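Local coordinates for cutm, flavoprotein of carbon monoxide dehydrogenase (Hydrogenophaga pseudoflava, PDB 1FFV) that binds FAD as the flavoprotein subunit of carbon monoxide dehydrogenase and probably hands on the electrons released by CO oxidation, at residues V70-M75 with I170-F175; V132-V137 with V147-F152; P121-P126 with G191-A196. All coordinates share one frame; numbering follows the deposited sequence.

Interaction 1 of 3, residues V70-M75 with I170-F175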
# COMPACT_ATOMS: atom_id res chain seq x y z
N VAL C 70 56.23 0.98 -26.92
CA VAL C 70 55.03 0.37 -26.38
C VAL C 70 53.86 1.13 -26.99
O VAL C 70 53.85 2.36 -27.01
CB VAL C 70 54.97 0.44 -24.84
CG1 VAL C 70 53.64 -0.10 -24.33
CG2 VAL C 70 56.11 -0.36 -24.23
N VAL C 71 52.92 0.39 -27.58
CA VAL C 71 51.76 0.99 -28.22
C VAL C 71 50.52 0.73 -27.38
O VAL C 71 50.16 -0.43 -27.11
CB VAL C 71 51.57 0.43 -29.64
CG1 VAL C 71 50.54 1.25 -30.40
CG2 VAL C 71 52.89 0.41 -30.38
N ILE C 72 49.88 1.81 -26.95
CA ILE C 72 48.69 1.73 -26.12
C ILE C 72 47.48 2.36 -26.82
O ILE C 72 47.50 3.55 -27.16
CB ILE C 72 48.91 2.46 -24.77
CG1 ILE C 72 50.13 1.86 -24.05
CG2 ILE C 72 47.68 2.34 -23.90
CD1 ILE C 72 50.55 2.62 -22.80
N GLY C 73 46.43 1.56 -27.03
CA GLY C 73 45.23 2.07 -27.67
C GLY C 73 44.62 3.20 -26.86
O GLY C 73 44.53 3.12 -25.64
N ALA C 74 44.21 4.27 -27.54
CA ALA C 74 43.63 5.43 -26.87
C ALA C 74 42.48 5.05 -25.93
O ALA C 74 42.28 5.70 -24.90
CB ALA C 74 43.16 6.45 -27.89
N MET C 75 41.73 4.01 -26.30
CA MET C 75 40.60 3.56 -25.50
C MET C 75 40.93 2.56 -24.39
O MET C 75 40.03 1.95 -23.80
CB MET C 75 39.49 3.02 -26.41
CG MET C 75 38.73 4.11 -27.15
SD MET C 75 37.99 5.32 -26.03
CE MET C 75 36.52 4.51 -25.58
N ILE C 170 48.70 5.78 -28.00
CA ILE C 170 49.76 6.46 -27.27
C ILE C 170 51.02 5.59 -27.38
O ILE C 170 51.05 4.44 -26.93
CB ILE C 170 49.37 6.70 -25.78
CG1 ILE C 170 48.26 7.75 -25.67
CG2 ILE C 170 50.59 7.16 -24.98
CD1 ILE C 170 46.86 7.23 -25.92
N ARG C 171 52.04 6.14 -28.02
CA ARG C 171 53.29 5.44 -28.22
C ARG C 171 54.35 5.96 -27.26
O ARG C 171 54.61 7.16 -27.19
CB ARG C 171 53.79 5.64 -29.64
CG ARG C 171 52.77 5.33 -30.71
CD ARG C 171 53.42 5.37 -32.07
NE ARG C 171 52.97 4.24 -32.85
CZ ARG C 171 53.74 3.21 -33.20
NH1 ARG C 171 55.02 3.16 -32.87
NH2 ARG C 171 53.17 2.17 -33.79
N VAL C 172 54.97 5.04 -26.54
CA VAL C 172 55.99 5.44 -25.59
C VAL C 172 57.17 4.47 -25.59
O VAL C 172 56.99 3.26 -25.71
CB VAL C 172 55.40 5.67 -24.15
CG1 VAL C 172 54.06 4.99 -23.99
CG2 VAL C 172 56.37 5.23 -23.06
N PRO C 173 58.40 5.02 -25.58
CA PRO C 173 59.60 4.17 -25.57
C PRO C 173 59.69 3.34 -24.31
O PRO C 173 59.42 3.83 -23.21
CB PRO C 173 60.74 5.19 -25.68
CG PRO C 173 60.15 6.46 -25.18
CD PRO C 173 58.76 6.44 -25.73
N ALA C 174 59.97 2.06 -24.47
CA ALA C 174 60.10 1.16 -23.33
C ALA C 174 61.25 1.64 -22.46
O ALA C 174 62.27 2.12 -22.97
CB ALA C 174 60.36 -0.27 -23.81
N PHE C 175 61.07 1.56 -21.15
CA PHE C 175 62.10 1.97 -20.21
C PHE C 175 63.34 1.12 -20.45
O PHE C 175 63.25 -0.10 -20.59
CB PHE C 175 61.64 1.74 -18.77
CG PHE C 175 60.71 2.80 -18.23
CD1 PHE C 175 60.19 3.79 -19.06
CD2 PHE C 175 60.36 2.80 -16.88
CE1 PHE C 175 59.32 4.76 -18.55
CE2 PHE C 175 59.49 3.76 -16.37
CZ PHE C 175 58.97 4.74 -17.20
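I72 and I170 sit opposite each other on neighbouring antiparallel strands, their CB atoms 4.4 Å apart on the face of the sheet that also carries V70 and V172. From there the apolar chains fan out. CG1 of I72 lies beside its own backbone N (chi1 -57°) and its extended end carries CD1 to within 4.4 Å of V172 CG1, so the contact runs diagonally between two strand positions. I170 reaches the other way, its CD1 coming 3.8 Å from A74 CA just past the end of strand 69-73. At the far end V70 CG2 meets A174 CB at 4.3 Å. F136 packs on I170, and helix 85-90 covers V70 through I86.

The strands are joined by two reciprocal pairs of backbone bonds. V70 N to V172 O and I170 N to I72 O are the shorter ones, both 2.7 Å, and V172 N to V70 O and I72 N to I170 O close the two rings. Between these hydrogen-bonded pairs lies the non-hydrogen-bonded pair V71 and R171, where the R171 CA also makes a CA-H...O contact with V70 O.

V71 and R171 rise side by side on the other face. The R171 chain bends at chi3 (136°) and lays one face of its guanidinium against V71, CG2 standing 3.8 Å from NH2 and over the rim of the group. That polar end is anchored beyond the pair by salt bridges from NH2 to E66 and from NE to E169, which probably fix the rotation of the guanidinium. Wholly apolar on the face of V70, I72, I170 and V172, and mixed on that of V71 and R171, this pairing of strands 69-73 and 166-173 belongs to the antiparallel sheet of the FAD-binding domain of molybdopterin dehydrogenase flavoproteins, and A74 lines the FAD pocket.

Interaction 2 of 3, residues V132-V137 with V147-F152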
# COMPACT_ATOMS: atom_id res chain seq x y z
N VAL C 132 57.51 10.16 -19.55
CA VAL C 132 57.87 8.95 -20.30
C VAL C 132 58.18 9.22 -21.78
O VAL C 132 58.51 8.30 -22.52
CB VAL C 132 56.77 7.85 -20.19
CG1 VAL C 132 56.58 7.43 -18.73
CG2 VAL C 132 55.45 8.32 -20.80
N GLU C 133 58.06 10.48 -22.19
CA GLU C 133 58.35 10.92 -23.55
C GLU C 133 57.42 10.32 -24.60
O GLU C 133 57.85 10.00 -25.71
CB GLU C 133 59.81 10.63 -23.90
CG GLU C 133 60.81 11.33 -23.01
CD GLU C 133 62.24 10.95 -23.34
OE1 GLU C 133 62.82 11.56 -24.26
OE2 GLU C 133 62.79 10.05 -22.69
N ALA C 134 56.15 10.20 -24.25
CA ALA C 134 55.16 9.63 -25.15
C ALA C 134 54.88 10.50 -26.37
O ALA C 134 55.24 11.68 -26.42
CB ALA C 134 53.87 9.39 -24.39
N HIS C 135 54.27 9.88 -27.36
CA HIS C 135 53.88 10.56 -28.58
C HIS C 135 52.47 10.06 -28.89
O HIS C 135 52.13 8.92 -28.59
CB HIS C 135 54.83 10.24 -29.73
CG HIS C 135 56.16 10.93 -29.62
ND1 HIS C 135 57.14 10.51 -28.76
CD2 HIS C 135 56.65 12.00 -30.27
CE1 HIS C 135 58.20 11.30 -28.88
NE2 HIS C 135 57.92 12.21 -29.79
N PHE C 136 51.64 10.94 -29.43
CA PHE C 136 50.26 10.61 -29.72
C PHE C 136 49.94 10.60 -31.21
O PHE C 136 50.23 11.56 -31.92
CB PHE C 136 49.34 11.60 -29.01
CG PHE C 136 49.69 11.82 -27.56
CD1 PHE C 136 49.97 10.75 -26.72
CD2 PHE C 136 49.76 13.11 -27.04
CE1 PHE C 136 50.32 10.95 -25.38
CE2 PHE C 136 50.11 13.33 -25.70
CZ PHE C 136 50.39 12.25 -24.88
N VAL C 137 49.30 9.53 -31.67
CA VAL C 137 48.91 9.39 -33.08
C VAL C 137 47.49 9.93 -33.28
O VAL C 137 46.55 9.44 -32.64
CB VAL C 137 48.98 7.92 -33.52
CG1 VAL C 137 48.57 7.79 -34.97
CG2 VAL C 137 50.38 7.38 -33.30
N VAL C 147 52.31 13.56 -32.72
CA VAL C 147 52.79 14.72 -31.99
C VAL C 147 53.31 14.29 -30.62
O VAL C 147 52.84 13.28 -30.07
CB VAL C 147 51.68 15.78 -31.83
CG1 VAL C 147 51.31 16.36 -33.20
CG2 VAL C 147 50.45 15.17 -31.16
N PRO C 148 54.32 15.00 -30.08
CA PRO C 148 54.89 14.67 -28.77
C PRO C 148 54.03 15.15 -27.61
O PRO C 148 53.31 16.14 -27.72
CB PRO C 148 56.23 15.40 -28.80
CG PRO C 148 55.89 16.64 -29.54
CD PRO C 148 55.07 16.11 -30.70
N ALA C 149 54.10 14.42 -26.50
CA ALA C 149 53.36 14.79 -25.30
C ALA C 149 53.91 16.15 -24.87
O ALA C 149 53.15 17.07 -24.55
CB ALA C 149 53.60 13.76 -24.20
N ASP C 150 55.24 16.29 -24.94
CA ASP C 150 55.91 17.54 -24.59
C ASP C 150 55.67 18.56 -25.71
O ASP C 150 56.47 18.69 -26.63
CB ASP C 150 57.41 17.30 -24.39
CG ASP C 150 58.18 18.57 -24.10
OD1 ASP C 150 57.66 19.42 -23.35
OD2 ASP C 150 59.31 18.72 -24.60
N GLY C 151 54.54 19.23 -25.65
CA GLY C 151 54.19 20.21 -26.67
C GLY C 151 52.74 20.08 -27.08
O GLY C 151 52.20 20.94 -27.79
N PHE C 152 52.09 19.03 -26.58
CA PHE C 152 50.69 18.73 -26.86
C PHE C 152 49.69 19.58 -26.06
O PHE C 152 48.58 19.84 -26.52
CB PHE C 152 50.42 17.26 -26.56
CG PHE C 152 49.05 16.78 -26.96
CD1 PHE C 152 48.73 16.59 -28.31
CD2 PHE C 152 48.09 16.49 -26.00
CE1 PHE C 152 47.47 16.11 -28.68
CE2 PHE C 152 46.83 16.02 -26.36
CZ PHE C 152 46.52 15.83 -27.70
O HOH W 1 56.91 13.75 -25.54
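F136 drives the edge of its ring into the face of F152, a T-shaped pair with centroids 5.0 Å apart and planes at 75°. The leading atom is F136 CD2, which stands over the centre of the F152 ring, 3.7 Å from F152 CG. F152 can offer that face because its CG is anti to the backbone N (chi1 -173°). The far end of the same phenyl ring meets A149, F136 CZ lying 3.6 Å from A149 CB, so F136 is held by an aromatic face and by a methyl group. M167 packs against both phenylalanines from strand 166-173.

On the other face of the hairpin H135 slants across P148, with H135 CD2 3.5 Å from P148 CA. Between the two layers run the backbone bonds. F136 N donates to V147 O at 2.7 Å. V147 N returns the bond to F136 O. A149 N donates to A134 O, and a water also donates to that oxygen while accepting from D150 N. A134 O is thus gripped twice, so where the strands part the buried carbonyl keeps its polar partners while aromatic and methyl contacts hold the apolar side together.

Interaction 3 of 3, residues P121-P126 with G191-A196. With FAD (flavin-adenine dinucleotide), chain J.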
# COMPACT_ATOMS: atom_id res chain seq x y z
N PRO C 121 44.53 20.38 -16.33
CA PRO C 121 45.79 20.45 -15.58
C PRO C 121 45.69 19.53 -14.36
O PRO C 121 46.69 19.09 -13.81
CB PRO C 121 45.84 21.91 -15.11
CG PRO C 121 44.94 22.63 -16.05
CD PRO C 121 43.83 21.68 -16.33
N GLY C 122 44.46 19.28 -13.92
CA GLY C 122 44.25 18.42 -12.78
C GLY C 122 44.49 16.95 -13.05
O GLY C 122 44.74 16.20 -12.11
N ASN C 123 44.38 16.52 -14.30
CA ASN C 123 44.59 15.12 -14.67
C ASN C 123 46.06 14.69 -14.51
O ASN C 123 46.97 15.52 -14.56
CB ASN C 123 44.08 14.87 -16.09
CG ASN C 123 42.56 14.74 -16.17
OD1 ASN C 123 42.05 14.43 -17.25
ND2 ASN C 123 41.85 14.95 -15.07
N ASP C 124 46.28 13.39 -14.33
CA ASP C 124 47.63 12.86 -14.13
C ASP C 124 48.41 12.44 -15.38
O ASP C 124 49.63 12.63 -15.45
CB ASP C 124 47.59 11.68 -13.15
CG ASP C 124 47.02 12.07 -11.79
OD1 ASP C 124 47.62 12.92 -11.09
OD2 ASP C 124 45.96 11.53 -11.42
N HIS C 125 47.73 11.87 -16.36
CA HIS C 125 48.41 11.42 -17.57
C HIS C 125 49.17 12.49 -18.33
O HIS C 125 50.17 12.17 -18.96
CB HIS C 125 47.47 10.65 -18.49
CG HIS C 125 47.23 9.25 -18.05
ND1 HIS C 125 48.25 8.33 -17.94
CD2 HIS C 125 46.10 8.62 -17.64
CE1 HIS C 125 47.76 7.19 -17.47
NE2 HIS C 125 46.46 7.34 -17.28
N PRO C 126 48.68 13.75 -18.34
CA PRO C 126 49.46 14.74 -19.07
C PRO C 126 50.93 14.79 -18.58
O PRO C 126 51.85 14.58 -19.38
CB PRO C 126 48.70 16.04 -18.79
CG PRO C 126 47.28 15.56 -18.77
CD PRO C 126 47.37 14.29 -17.95
N GLY C 191 41.14 9.19 -4.75
CA GLY C 191 40.18 9.47 -5.82
C GLY C 191 39.93 10.94 -6.13
O GLY C 191 38.94 11.27 -6.80
N ASP C 192 40.79 11.81 -5.62
CA ASP C 192 40.66 13.25 -5.85
C ASP C 192 41.81 13.69 -6.74
O ASP C 192 42.81 12.98 -6.89
CB ASP C 192 40.71 14.00 -4.52
CG ASP C 192 40.37 15.49 -4.65
OD1 ASP C 192 39.77 15.92 -5.66
OD2 ASP C 192 40.68 16.24 -3.71
N TRP C 193 41.66 14.86 -7.35
CA TRP C 193 42.72 15.40 -8.20
C TRP C 193 43.83 15.92 -7.32
O TRP C 193 43.61 16.33 -6.18
CB TRP C 193 42.16 16.49 -9.11
CG TRP C 193 41.34 15.93 -10.24
CD1 TRP C 193 41.77 15.63 -11.50
CD2 TRP C 193 39.94 15.62 -10.21
NE1 TRP C 193 40.73 15.15 -12.26
CE2 TRP C 193 39.59 15.14 -11.49
CE3 TRP C 193 38.95 15.70 -9.22
CZ2 TRP C 193 38.29 14.75 -11.82
CZ3 TRP C 193 37.66 15.31 -9.54
CH2 TRP C 193 37.34 14.84 -10.84
N ALA C 194 45.05 15.87 -7.83
CA ALA C 194 46.20 16.32 -7.07
C ALA C 194 46.18 17.80 -6.73
O ALA C 194 45.65 18.62 -7.50
CB ALA C 194 47.47 16.00 -7.84
N THR C 195 46.69 18.13 -5.55
CA THR C 195 46.83 19.51 -5.13
C THR C 195 48.11 19.94 -5.86
O THR C 195 48.27 21.09 -6.28
CB THR C 195 47.05 19.63 -3.61
OG1 THR C 195 45.88 19.18 -2.92
CG2 THR C 195 47.34 21.07 -3.22
N ALA C 196 49.02 18.98 -6.02
CA ALA C 196 50.29 19.15 -6.70
C ALA C 196 50.85 17.76 -6.94
O ALA C 196 50.64 16.85 -6.13
CB ALA C 196 51.24 19.98 -5.86
PA FAD J . 35.65 11.49 -21.76
O1A FAD J . 34.93 11.14 -23.00
O2A FAD J . 34.95 11.72 -20.62
O5B FAD J . 36.37 12.74 -22.15
C5B FAD J . 37.22 12.76 -23.27
C4B FAD J . 37.43 14.22 -23.67
O4B FAD J . 38.50 14.14 -24.66
C3B FAD J . 36.34 14.85 -24.49
O3B FAD J . 36.48 16.21 -24.74
C2B FAD J . 36.36 13.93 -25.68
O2B FAD J . 35.61 14.45 -26.73
C1B FAD J . 37.83 13.86 -25.97
N9A FAD J . 38.36 12.55 -26.32
C8A FAD J . 38.23 11.38 -25.62
N7A FAD J . 38.85 10.36 -26.21
C5A FAD J . 39.40 10.89 -27.34
C6A FAD J . 40.21 10.30 -28.40
N6A FAD J . 40.56 9.04 -28.45
N1A FAD J . 40.58 11.17 -29.38
C2A FAD J . 40.25 12.48 -29.37
N3A FAD J . 39.52 13.11 -28.45
C4A FAD J . 39.12 12.27 -27.44
N1 FAD J . 41.61 11.84 -13.72
C2 FAD J . 42.86 11.92 -13.29
O2 FAD J . 43.77 12.03 -14.05
N3 FAD J . 43.20 11.89 -11.92
C4 FAD J . 42.24 11.77 -10.95
O4 FAD J . 42.57 11.74 -9.78
C4X FAD J . 40.86 11.68 -11.40
N5 FAD J . 39.88 11.57 -10.50
C5X FAD J . 38.61 11.49 -10.97
C6 FAD J . 37.59 11.37 -10.02
C7 FAD J . 36.29 11.29 -10.38
C7M FAD J . 35.21 11.16 -9.33
C8 FAD J . 35.92 11.31 -11.77
C8M FAD J . 34.47 11.22 -12.20
C9 FAD J . 36.92 11.43 -12.75
C9A FAD J . 38.25 11.51 -12.35
N10 FAD J . 39.32 11.64 -13.29
C10 FAD J . 40.59 11.72 -12.84
C1' FAD J . 39.01 11.64 -14.75
C2' FAD J . 39.12 10.36 -15.71
O2' FAD J . 40.39 10.18 -15.12
C3' FAD J . 38.71 11.35 -16.78
O3' FAD J . 37.87 10.17 -16.71
C4' FAD J . 38.74 10.97 -18.24
O4' FAD J . 39.44 12.22 -17.95
C5' FAD J . 38.25 11.82 -19.42
O5' FAD J . 38.62 10.35 -19.97
P FAD J . 37.45 9.57 -20.57
O1P FAD J . 38.10 8.29 -21.14
O2P FAD J . 36.43 9.30 -19.66
O3P FAD J . 36.83 10.42 -21.60
O HOH W 2 45.52 14.38 -10.28
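The isoalloxazine ring of FAD is held here by two loops, N123 and D124 at the edge of its pyrimidine end and W193 over one of its faces. The indole of W193 lies nearly flat above the flavin, W193 CZ2 coming 3.3 Å from FAD C9A, with the six-membered half over the seam between the middle and dimethylbenzene rings, near FAD C5X. Chi1 of -74° and chi2 of -94° together point the pyrrole edge of W193 at the 121-126 segment. There the carbonyl O of G122 lies in the indole plane, 3.1 Å from W193 CD1. The side-chain amide of N123 runs alongside the same edge, its plane only 9° from that of the ring.

D124 reads the flavin edge with two complementary bonds: its backbone N donates to FAD O2 at 2.9 Å, and FAD N3 donates to D124 OD2 at 2.8 Å. OD2 also forms a salt bridge with K185, and OD1 is hydrogen-bonded to Y183. A water stitches the two loops together, donating to G122 O and to D124 OD1 and accepting from A194 N at 2.9 Å. Putting an alanine here in place of W193 would probably strip the flavin face of its aromatic cover and open a gap beside the carbonyl of G122. An apolar side chain of another protein chain also packs on W193. A flavin held edge-on by a carboxylate and covered by an aromatic ring, at the meeting of FAD-binding and C-terminal domain segments, marks the isoalloxazine site of this CO dehydrogenase flavoprotein.

Interactions 1 and 2 share one antiparallel sheet: strand 166-173 pairs with strand 69-73 on one side and strand 135-140 on the other, so the two contacts, with centres 10 Å apart, touch directly through R171 O to H135 N and I170 against F136. The centre of interaction 3 lies about 20 Å from that of interaction 1 and about 18 Å from that of interaction 2. Helix 125-131 leads from its first segment into strand 135-140. Along the chain, interaction 2 is nested inside the loops closed by both others, whereas interactions 1 and 3 alternate. The 191-196 segment brings in the C-terminal domain, so the flavin site is shared by both domains.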